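Local coordinates for protein 2',5'-phosphodiesterase 12 (Homo sapiens, PDB 4Z0V) that belongs to the endonuclease/exonuclease/phosphatase family, joining a DNase I-like alpha/beta sandwich to a smaller N-terminal beta domain, with a magnesium ion bound in the model, at residues Val129-Leu134 against Gln167-Gly172; Asp111-Tyr116 against His430-Cys435; Ala186-Ser191 against Gly203-Lys208. All coordinates share one frame; numbering follows the deposited sequence.

From the N terminus, residues 111-116 come first and meet their partner only at residues 430-435, so contact 2 closes a loop of more than three hundred residues. Contacts 1 and 3 both fall within that loop, one after the other and without crossing: residues 129-134, on and just after strand 125-132, meet helix residues 167-172, and helix residues 186-191 then meet residues 203-208, mostly strand. All three reach the same mixed six-stranded sheet, contact 3 at one of its two edge strands, 201-207, contacts 1 and 2 at the neighbouring strands 125-132 and 433-439. Contact 1 touches both others: E169 O meets H114 NE2 of contact 2, and Q167 NE2 meets S191 O of contact 3.

Contact 1. Residues Val129-Leu134 against Gln167-Gly172; sequences VSYNIL and QKELTG
Y131 and E169 meet through a buried hydrogen bond, Y131 OH giving its proton to E169 OE2 at 2.8 Å. The two side chains approach from opposite directions. The hydroxyl reaches the syn side of OE2 but stands 23° out of the carboxylate plane, and the ring is turned 58° from that plane. With CG anti to the backbone N (chi1 -179°) and an extended chain beyond it, E169 carries its carboxylate well out from the helix; its other oxygen, OE1, is bonded to the hydroxyl of Y173. Each carboxylate oxygen is thus hydrogen-bonded to a phenol, which probably helps the buried acid to be tolerated.

Beside this polar pair lies an apolar group of three. L170 CD2 sits 4.1 Å from Y131 CD2, at the ring edge and near its plane, and equally 4.1 Å from V129 CG1. A branched leucine suits the spot because one methyl meets two strand residues whose side chains point the same way. I133 CG2 lies 3.5 Å above one face of the tyrosine ring, toward the rim. At the strand's end N132 OD1 accepts from L134 N, an Asx turn.

The axes of strand 129-132 and helix 167-172 pass 11.1 Å apart, nearly antiparallel. Helix 159-172 is the last helix of the connection from strand 125-132 to the parallel, adjacent strand 177-184, a beta-alpha-beta crossover; strand 433-439 flanks strand 125-132 on its other side.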
loop_
_atom_site.group_PDB
_atom_site.type_symbol
_atom_site.label_atom_id
_atom_site.label_comp_id
_atom_site.label_asym_id
_atom_site.label_seq_id
_atom_site.Cartn_x
_atom_site.Cartn_y
_atom_site.Cartn_z
ATOM N N VAL A 129 5.581 -4.837 2.493
ATOM C CA VAL A 129 5.143 -3.552 3.049
ATOM C C VAL A 129 3.635 -3.577 3.204
ATOM O O VAL A 129 2.946 -4.071 2.307
ATOM C CB VAL A 129 5.553 -2.379 2.094
ATOM C CG1 VAL A 129 4.980 -1.033 2.588
ATOM C CG2 VAL A 129 7.077 -2.296 1.916
ATOM N N SER A 130 3.106 -2.992 4.273
ATOM C CA SER A 130 1.648 -2.767 4.417
ATOM C C SER A 130 1.491 -1.335 4.840
ATOM O O SER A 130 2.117 -0.912 5.826
ATOM C CB SER A 130 0.974 -3.729 5.395
ATOM O OG SER A 130 -0.429 -3.477 5.407
ATOM N N TYR A 131 0.677 -0.559 4.089
ATOM C CA TYR A 131 0.611 0.876 4.406
ATOM C C TYR A 131 -0.717 1.495 4.021
ATOM O O TYR A 131 -1.103 1.408 2.865
ATOM C CB TYR A 131 1.731 1.550 3.583
ATOM C CG TYR A 131 2.125 2.986 3.872
ATOM C CD1 TYR A 131 1.736 3.619 5.056
ATOM C CD2 TYR A 131 3.003 3.671 3.023
ATOM C CE1 TYR A 131 2.210 4.892 5.384
ATOM C CE2 TYR A 131 3.463 4.953 3.332
ATOM C CZ TYR A 131 3.083 5.550 4.526
ATOM O OH TYR A 131 3.582 6.793 4.845
ATOM N N ASN A 132 -1.386 2.157 4.981
ATOM C CA ASN A 132 -2.615 2.900 4.705
ATOM C C ASN A 132 -2.096 4.302 4.391
ATOM O O ASN A 132 -1.521 4.949 5.274
ATOM C CB ASN A 132 -3.600 2.836 5.901
ATOM C CG ASN A 132 -4.814 3.731 5.714
ATOM O OD1 ASN A 132 -4.707 4.836 5.154
ATOM N ND2 ASN A 132 -5.996 3.290 6.209
ATOM N N ILE A 133 -2.219 4.723 3.141
ATOM C CA ILE A 133 -1.561 5.950 2.648
ATOM C C ILE A 133 -2.428 7.209 2.743
ATOM O O ILE A 133 -1.951 8.273 2.314
ATOM C CB ILE A 133 -0.999 5.762 1.205
ATOM C CG1 ILE A 133 -2.132 5.426 0.178
ATOM C CG2 ILE A 133 0.135 4.681 1.218
ATOM C CD1 ILE A 133 -1.670 5.568 -1.328
ATOM N N LEU A 134 -3.613 7.114 3.387
ATOM C CA LEU A 134 -4.555 8.236 3.645
ATOM C C LEU A 134 -5.085 8.819 2.332
ATOM O O LEU A 134 -4.394 9.568 1.602
ATOM C CB LEU A 134 -3.870 9.322 4.520
ATOM C CG LEU A 134 -4.627 10.647 4.783
ATOM C CD1 LEU A 134 -6.013 10.392 5.373
ATOM C CD2 LEU A 134 -3.791 11.558 5.685
ATOM N N GLN A 167 5.991 8.404 -2.840
ATOM C CA GLN A 167 6.802 7.842 -3.907
ATOM C C GLN A 167 8.226 7.614 -3.425
ATOM O O GLN A 167 8.767 6.525 -3.618
ATOM C CB GLN A 167 6.800 8.770 -5.136
ATOM C CG GLN A 167 5.484 8.701 -5.934
ATOM C CD GLN A 167 5.569 9.639 -7.139
ATOM O OE1 GLN A 167 6.266 10.645 -7.120
ATOM N NE2 GLN A 167 4.879 9.329 -8.222
ATOM N N LYS A 168 8.808 8.608 -2.738
ATOM C CA LYS A 168 10.168 8.463 -2.220
ATOM C C LYS A 168 10.218 7.330 -1.173
ATOM O O LYS A 168 11.107 6.492 -1.198
ATOM C CB LYS A 168 10.663 9.784 -1.614
ATOM C CG LYS A 168 12.137 9.654 -1.163
ATOM C CD LYS A 168 12.753 10.936 -0.661
ATOM C CE LYS A 168 14.217 10.713 -0.289
ATOM N NZ LYS A 168 14.825 12.019 0.120
ATOM N N GLU A 169 9.238 7.315 -0.290
ATOM C CA GLU A 169 9.149 6.315 0.773
ATOM C C GLU A 169 9.081 4.897 0.213
ATOM O O GLU A 169 9.893 4.051 0.568
ATOM C CB GLU A 169 7.934 6.582 1.664
ATOM C CG GLU A 169 7.869 5.540 2.769
ATOM C CD GLU A 169 6.828 5.820 3.821
ATOM O OE1 GLU A 169 6.740 5.016 4.776
ATOM O OE2 GLU A 169 6.095 6.826 3.689
ATOM N N LEU A 170 8.078 4.627 -0.625
ATOM C CA LEU A 170 7.888 3.295 -1.151
ATOM C C LEU A 170 8.992 2.855 -2.047
ATOM O O LEU A 170 9.459 1.738 -1.880
ATOM C CB LEU A 170 6.532 3.196 -1.884
ATOM C CG LEU A 170 5.324 3.291 -0.952
ATOM C CD1 LEU A 170 4.020 3.188 -1.765
ATOM C CD2 LEU A 170 5.361 2.145 0.103
ATOM N N THR A 171 9.468 3.706 -2.964
ATOM C CA THR A 171 10.560 3.265 -3.845
ATOM C C THR A 171 11.847 3.016 -3.062
ATOM O O THR A 171 12.581 2.083 -3.387
ATOM C CB THR A 171 10.788 4.254 -4.985
ATOM O OG1 THR A 171 11.175 5.528 -4.444
ATOM C CG2 THR A 171 9.526 4.392 -5.913
ATOM N N GLY A 172 12.050 3.797 -2.001
ATOM C CA GLY A 172 13.191 3.659 -1.107
ATOM C C GLY A 172 13.222 2.360 -0.315
ATOM O O GLY A 172 14.304 1.934 0.102
#

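Contact 2. Residues Asp111-Tyr116 against His430-Cys435; sequences DHRHLY and HIALVC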
loop_
_atom_site.group_PDB
_atom_site.type_symbol
_atom_site.label_atom_id
_atom_site.label_comp_id
_atom_site.label_asym_id
_atom_site.label_seq_id
_atom_site.Cartn_x
_atom_site.Cartn_y
_atom_site.Cartn_z
ATOM N N ASP A 111 13.463 8.380 6.292
ATOM C CA ASP A 111 14.898 8.495 5.944
ATOM C C ASP A 111 15.766 7.477 6.704
ATOM O O ASP A 111 16.559 6.771 6.085
ATOM C CB ASP A 111 15.439 9.902 6.180
ATOM C CG ASP A 111 14.835 10.980 5.309
ATOM O OD1 ASP A 111 14.268 10.642 4.243
ATOM O OD2 ASP A 111 14.932 12.161 5.688
ATOM N N HIS A 112 15.582 7.377 8.030
ATOM C CA HIS A 112 16.338 6.422 8.837
ATOM C C HIS A 112 15.918 4.982 8.489
ATOM O O HIS A 112 16.743 4.093 8.472
ATOM C CB HIS A 112 16.108 6.692 10.333
ATOM C CG HIS A 112 16.860 5.733 11.199
ATOM N ND1 HIS A 112 18.243 5.795 11.309
ATOM C CD2 HIS A 112 16.407 4.677 11.918
ATOM C CE1 HIS A 112 18.581 4.803 12.124
ATOM N NE2 HIS A 112 17.517 4.092 12.498
ATOM N N ARG A 113 14.630 4.776 8.172
ATOM C CA ARG A 113 14.094 3.448 7.845
ATOM C C ARG A 113 14.736 2.900 6.583
ATOM O O ARG A 113 14.998 1.708 6.512
ATOM C CB ARG A 113 12.567 3.551 7.674
ATOM C CG ARG A 113 11.882 4.080 8.931
ATOM C CD ARG A 113 10.374 3.923 8.820
ATOM N NE ARG A 113 9.955 2.567 9.175
ATOM C CZ ARG A 113 8.730 2.096 9.001
ATOM N NH1 ARG A 113 7.797 2.850 8.429
ATOM N NH2 ARG A 113 8.419 0.874 9.414
ATOM N N HIS A 114 15.094 3.785 5.642
ATOM C CA HIS A 114 15.727 3.399 4.386
ATOM C C HIS A 114 17.134 2.838 4.582
ATOM O O HIS A 114 17.604 2.106 3.719
ATOM C CB HIS A 114 15.741 4.566 3.409
ATOM C CG HIS A 114 14.405 4.819 2.777
ATOM N ND1 HIS A 114 14.143 6.002 2.131
ATOM C CD2 HIS A 114 13.306 4.017 2.698
ATOM C CE1 HIS A 114 12.900 5.900 1.677
ATOM N NE2 HIS A 114 12.351 4.726 2.014
ATOM N N LEU A 115 17.744 3.046 5.769
ATOM C CA LEU A 115 19.036 2.407 6.071
ATOM C C LEU A 115 18.879 0.892 6.221
ATOM O O LEU A 115 19.877 0.173 6.163
ATOM C CB LEU A 115 19.651 2.984 7.370
ATOM C CG LEU A 115 19.930 4.498 7.382
ATOM C CD1 LEU A 115 20.602 4.899 8.683
ATOM C CD2 LEU A 115 20.794 4.925 6.181
ATOM N N TYR A 116 17.647 0.412 6.469
ATOM C CA TYR A 116 17.330 -1.021 6.635
ATOM C C TYR A 116 16.899 -1.670 5.314
ATOM O O TYR A 116 16.601 -2.870 5.292
ATOM C CB TYR A 116 16.200 -1.192 7.656
ATOM C CG TYR A 116 16.614 -0.860 9.071
ATOM C CD1 TYR A 116 16.705 0.463 9.501
ATOM C CD2 TYR A 116 16.955 -1.865 9.970
ATOM C CE1 TYR A 116 17.149 0.775 10.786
ATOM C CE2 TYR A 116 17.372 -1.564 11.266
ATOM C CZ TYR A 116 17.503 -0.242 11.658
ATOM O OH TYR A 116 17.888 0.053 12.943
ATOM N N HIS A 430 -1.131 6.989 9.161
ATOM C CA HIS A 430 -0.610 5.667 9.518
ATOM C C HIS A 430 0.881 5.600 9.231
ATOM O O HIS A 430 1.411 6.432 8.502
ATOM C CB HIS A 430 -1.330 4.556 8.740
ATOM C CG HIS A 430 -2.744 4.318 9.160
ATOM N ND1 HIS A 430 -3.116 3.143 9.806
ATOM C CD2 HIS A 430 -3.843 5.071 8.955
ATOM C CE1 HIS A 430 -4.426 3.236 10.004
ATOM N NE2 HIS A 430 -4.910 4.380 9.510
ATOM N N ILE A 431 1.549 4.583 9.775
ATOM C CA ILE A 431 2.970 4.332 9.573
ATOM C C ILE A 431 3.106 3.030 8.805
ATOM O O ILE A 431 2.491 2.031 9.190
ATOM C CB ILE A 431 3.674 4.281 10.941
ATOM C CG1 ILE A 431 3.475 5.603 11.722
ATOM C CG2 ILE A 431 5.148 3.920 10.774
ATOM C CD1 ILE A 431 3.936 5.530 13.220
ATOM N N ALA A 432 3.906 3.029 7.733
ATOM C CA ALA A 432 4.129 1.837 6.934
ATOM C C ALA A 432 4.775 0.750 7.736
ATOM O O ALA A 432 5.700 1.018 8.535
ATOM C CB ALA A 432 5.026 2.161 5.731
ATOM N N LEU A 433 4.274 -0.472 7.563
ATOM C CA LEU A 433 4.938 -1.658 8.142
ATOM C C LEU A 433 5.815 -2.253 7.093
ATOM O O LEU A 433 5.382 -2.395 5.958
ATOM C CB LEU A 433 3.940 -2.708 8.615
ATOM C CG LEU A 433 3.023 -2.335 9.740
ATOM C CD1 LEU A 433 2.137 -3.508 10.035
ATOM C CD2 LEU A 433 3.807 -1.915 10.991
ATOM N N VAL A 434 7.072 -2.546 7.424
ATOM C CA VAL A 434 8.017 -3.123 6.449
ATOM C C VAL A 434 8.777 -4.234 7.140
ATOM O O VAL A 434 9.323 -4.014 8.229
ATOM C CB VAL A 434 9.006 -2.062 5.887
ATOM C CG1 VAL A 434 9.823 -2.625 4.706
ATOM C CG2 VAL A 434 8.297 -0.770 5.490
ATOM N N CYS A 435 8.839 -5.419 6.528
ATOM C CA CYS A 435 9.605 -6.524 7.124
ATOM C C CYS A 435 10.178 -7.397 6.035
ATOM O O CYS A 435 9.595 -7.502 4.948
ATOM C CB CYS A 435 8.727 -7.339 8.058
ATOM S SG CYS A 435 7.362 -8.144 7.213
#
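R113 reaches across to the carbonyl oxygen of A432. Its CB already points toward segment 430-435, and CG lies anti to the carbonyl carbon (chi1 -59°). The aliphatic part stays extended through CD, and the side chain also touches Y173; the chain then bends at chi3 (82°), which turns the edge of the guanidinium toward A432 O. NE donates to the carbonyl of P408. At the tip both terminal nitrogens come together end-on upon one atom: R113 NH1 lies 2.8 Å from A432 O and R113 NH2 2.9 Å from the same oxygen. That oxygen lies in the guanidinium plane, while the two donors come from the same face of the carbonyl plane, tilted from it by about 25°.

Apolar groups lie beside the head. I431 CG2 is 3.7 Å from R113 NH1, A432 CB is 3.9 Å from it, and V434 CG2 lies over one face of the guanidinium, 4.3 Å from R113 NH2. The small methyl of A432 lets the arginine come close to the backbone beside it.

Arginine suits the place because its flat group carries several N-H donors: it serves A432 O twice, P408 O, and weakly I407 O. The buried positive charge is therefore met here by main-chain dipoles, which probably stabilise it while tying helix 110-113 to residues 430-435 and to the I407-P408 region.

Contact 3. Residues Ala186-Ser191 against Gly203-Lys208; sequences AVFSDS and GVFRIK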
loop_
_atom_site.group_PDB
_atom_site.type_symbol
_atom_site.label_atom_id
_atom_site.label_comp_id
_atom_site.label_asym_id
_atom_site.label_seq_id
_atom_site.Cartn_x
_atom_site.Cartn_y
_atom_site.Cartn_z
ATOM N N ALA A 186 -7.044 8.036 -8.925
ATOM C CA ALA A 186 -5.996 8.806 -9.622
ATOM C C ALA A 186 -4.623 8.604 -8.990
ATOM O O ALA A 186 -3.627 8.685 -9.697
ATOM C CB ALA A 186 -6.340 10.299 -9.637
ATOM N N VAL A 187 -4.570 8.292 -7.683
ATOM C CA VAL A 187 -3.270 8.042 -7.025
ATOM C C VAL A 187 -2.677 6.752 -7.603
ATOM O O VAL A 187 -1.482 6.719 -7.921
ATOM C CB VAL A 187 -3.425 8.005 -5.488
ATOM C CG1 VAL A 187 -2.164 7.439 -4.807
ATOM C CG2 VAL A 187 -3.740 9.419 -4.980
ATOM N N PHE A 188 -3.507 5.706 -7.769
ATOM C CA PHE A 188 -3.036 4.449 -8.355
ATOM C C PHE A 188 -2.478 4.683 -9.750
ATOM O O PHE A 188 -1.348 4.309 -10.011
ATOM C CB PHE A 188 -4.166 3.400 -8.416
ATOM C CG PHE A 188 -3.699 2.080 -8.982
ATOM C CD1 PHE A 188 -2.932 1.210 -8.219
ATOM C CD2 PHE A 188 -3.990 1.725 -10.294
ATOM C CE1 PHE A 188 -2.461 0.010 -8.758
ATOM C CE2 PHE A 188 -3.508 0.527 -10.836
ATOM C CZ PHE A 188 -2.751 -0.323 -10.066
ATOM N N SER A 189 -3.255 5.319 -10.645
ATOM C CA SER A 189 -2.827 5.442 -12.031
ATOM C C SER A 189 -1.762 6.513 -12.291
ATOM O O SER A 189 -0.938 6.302 -13.190
ATOM C CB SER A 189 -4.044 5.696 -12.927
ATOM O OG SER A 189 -4.713 6.871 -12.500
ATOM N N ASP A 190 -1.764 7.637 -11.548
ATOM C CA ASP A 190 -0.860 8.771 -11.835
ATOM C C ASP A 190 0.338 8.905 -10.912
ATOM O O ASP A 190 1.279 9.616 -11.273
ATOM C CB ASP A 190 -1.623 10.113 -11.794
ATOM C CG ASP A 190 -2.922 10.138 -12.587
ATOM O OD1 ASP A 190 -3.106 9.263 -13.454
ATOM O OD2 ASP A 190 -3.761 11.007 -12.306
ATOM N N SER A 191 0.317 8.262 -9.727
ATOM C CA SER A 191 1.452 8.390 -8.822
ATOM C C SER A 191 2.121 7.033 -8.542
ATOM O O SER A 191 3.327 6.896 -8.732
ATOM C CB SER A 191 1.001 9.023 -7.512
ATOM O OG SER A 191 2.060 9.010 -6.565
ATOM N N GLY A 203 1.370 -3.465 -10.463
ATOM C CA GLY A 203 0.306 -3.446 -9.468
ATOM C C GLY A 203 -1.092 -3.728 -9.971
ATOM O O GLY A 203 -1.371 -3.643 -11.179
ATOM N N VAL A 204 -1.976 -4.058 -9.013
ATOM C CA VAL A 204 -3.404 -4.306 -9.251
ATOM C C VAL A 204 -4.203 -3.475 -8.228
ATOM O O VAL A 204 -3.745 -3.212 -7.100
ATOM C CB VAL A 204 -3.763 -5.813 -9.234
ATOM C CG1 VAL A 204 -3.131 -6.533 -10.435
ATOM C CG2 VAL A 204 -3.361 -6.482 -7.925
ATOM N N PHE A 205 -5.375 -3.010 -8.655
ATOM C CA PHE A 205 -6.189 -2.089 -7.854
ATOM C C PHE A 205 -7.604 -2.615 -7.699
ATOM O O PHE A 205 -8.197 -3.077 -8.676
ATOM C CB PHE A 205 -6.186 -0.711 -8.552
ATOM C CG PHE A 205 -6.947 0.408 -7.880
ATOM C CD1 PHE A 205 -6.621 0.821 -6.588
ATOM C CD2 PHE A 205 -7.920 1.119 -8.574
ATOM C CE1 PHE A 205 -7.317 1.876 -5.969
ATOM C CE2 PHE A 205 -8.609 2.180 -7.964
ATOM C CZ PHE A 205 -8.296 2.557 -6.664
ATOM N N ARG A 206 -8.148 -2.510 -6.484
ATOM C CA ARG A 206 -9.535 -2.885 -6.186
ATOM C C ARG A 206 -10.191 -1.704 -5.477
ATOM O O ARG A 206 -9.939 -1.482 -4.297
ATOM C CB ARG A 206 -9.587 -4.177 -5.353
ATOM C CG ARG A 206 -10.984 -4.563 -4.788
ATOM C CD ARG A 206 -12.027 -4.765 -5.884
ATOM N NE ARG A 206 -11.573 -5.758 -6.858
ATOM C CZ ARG A 206 -12.214 -6.089 -7.970
ATOM N NH1 ARG A 206 -13.362 -5.496 -8.288
ATOM N NH2 ARG A 206 -11.708 -7.007 -8.784
ATOM N N ILE A 207 -10.990 -0.923 -6.212
ATOM C CA ILE A 207 -11.602 0.259 -5.618
ATOM C C ILE A 207 -12.886 -0.119 -4.859
ATOM O O ILE A 207 -13.491 -1.142 -5.167
ATOM C CB ILE A 207 -11.865 1.363 -6.692
ATOM C CG1 ILE A 207 -11.972 2.761 -6.028
ATOM C CG2 ILE A 207 -13.086 1.037 -7.593
ATOM C CD1 ILE A 207 -11.926 3.884 -6.928
ATOM N N LYS A 208 -13.254 0.673 -3.837
ATOM C CA LYS A 208 -14.535 0.547 -3.142
ATOM C C LYS A 208 -15.444 1.600 -3.825
ATOM O O LYS A 208 -15.993 1.330 -4.898
ATOM C CB LYS A 208 -14.370 0.783 -1.648
ATOM C CG LYS A 208 -14.026 -0.423 -0.821
ATOM C CD LYS A 208 -14.455 -0.230 0.637
ATOM C CE LYS A 208 -13.716 0.861 1.380
ATOM N NZ LYS A 208 -13.826 0.684 2.855
#
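F188 and F205 lie with their rings nearly parallel, 13° between planes, yet slid so far apart that they barely overlap, the centroids being 5.0 Å from each other. What each ring covers is mainly the other's CB. F205 CB stands directly over the centre of the F188 ring, 3.5 Å from its centroid, and F188 CB sits over the F205 ring toward its rim, 4.1 Å from that centroid. These are reciprocal CH-pi contacts. The opposite face of the F205 ring has the backbone N of I207 above its centre. At the edge of the F188 ring, near its plane, comes the carbonyl of G203, with F188 CZ 3.8 Å from G203 O.

In both phenylalanines CG is anti to the backbone N (chi1 -178° in F188 and -179° in F205), a setting that carries each ring past the other's CB as the side chains slide by in opposite directions. A flat ring suits each place, for it offers a broad face to the methylene of its partner. G203, having no side chain, lets the rim of the F188 ring settle close against the strand. F188 also meets the ring of F216 on the adjoining strand.

Strand 201-207 points F205 at the helix, whereas V204 turns away and packs on strands 222-231 and 265-273 of the other sheet. Helix 186-191 runs nearly antiparallel to strand 203-207, axes 9.9 Å apart, over one of the two edge strands of the sheet, as a helical outer layer does in the alpha/beta sandwich of the DNase I-like fold.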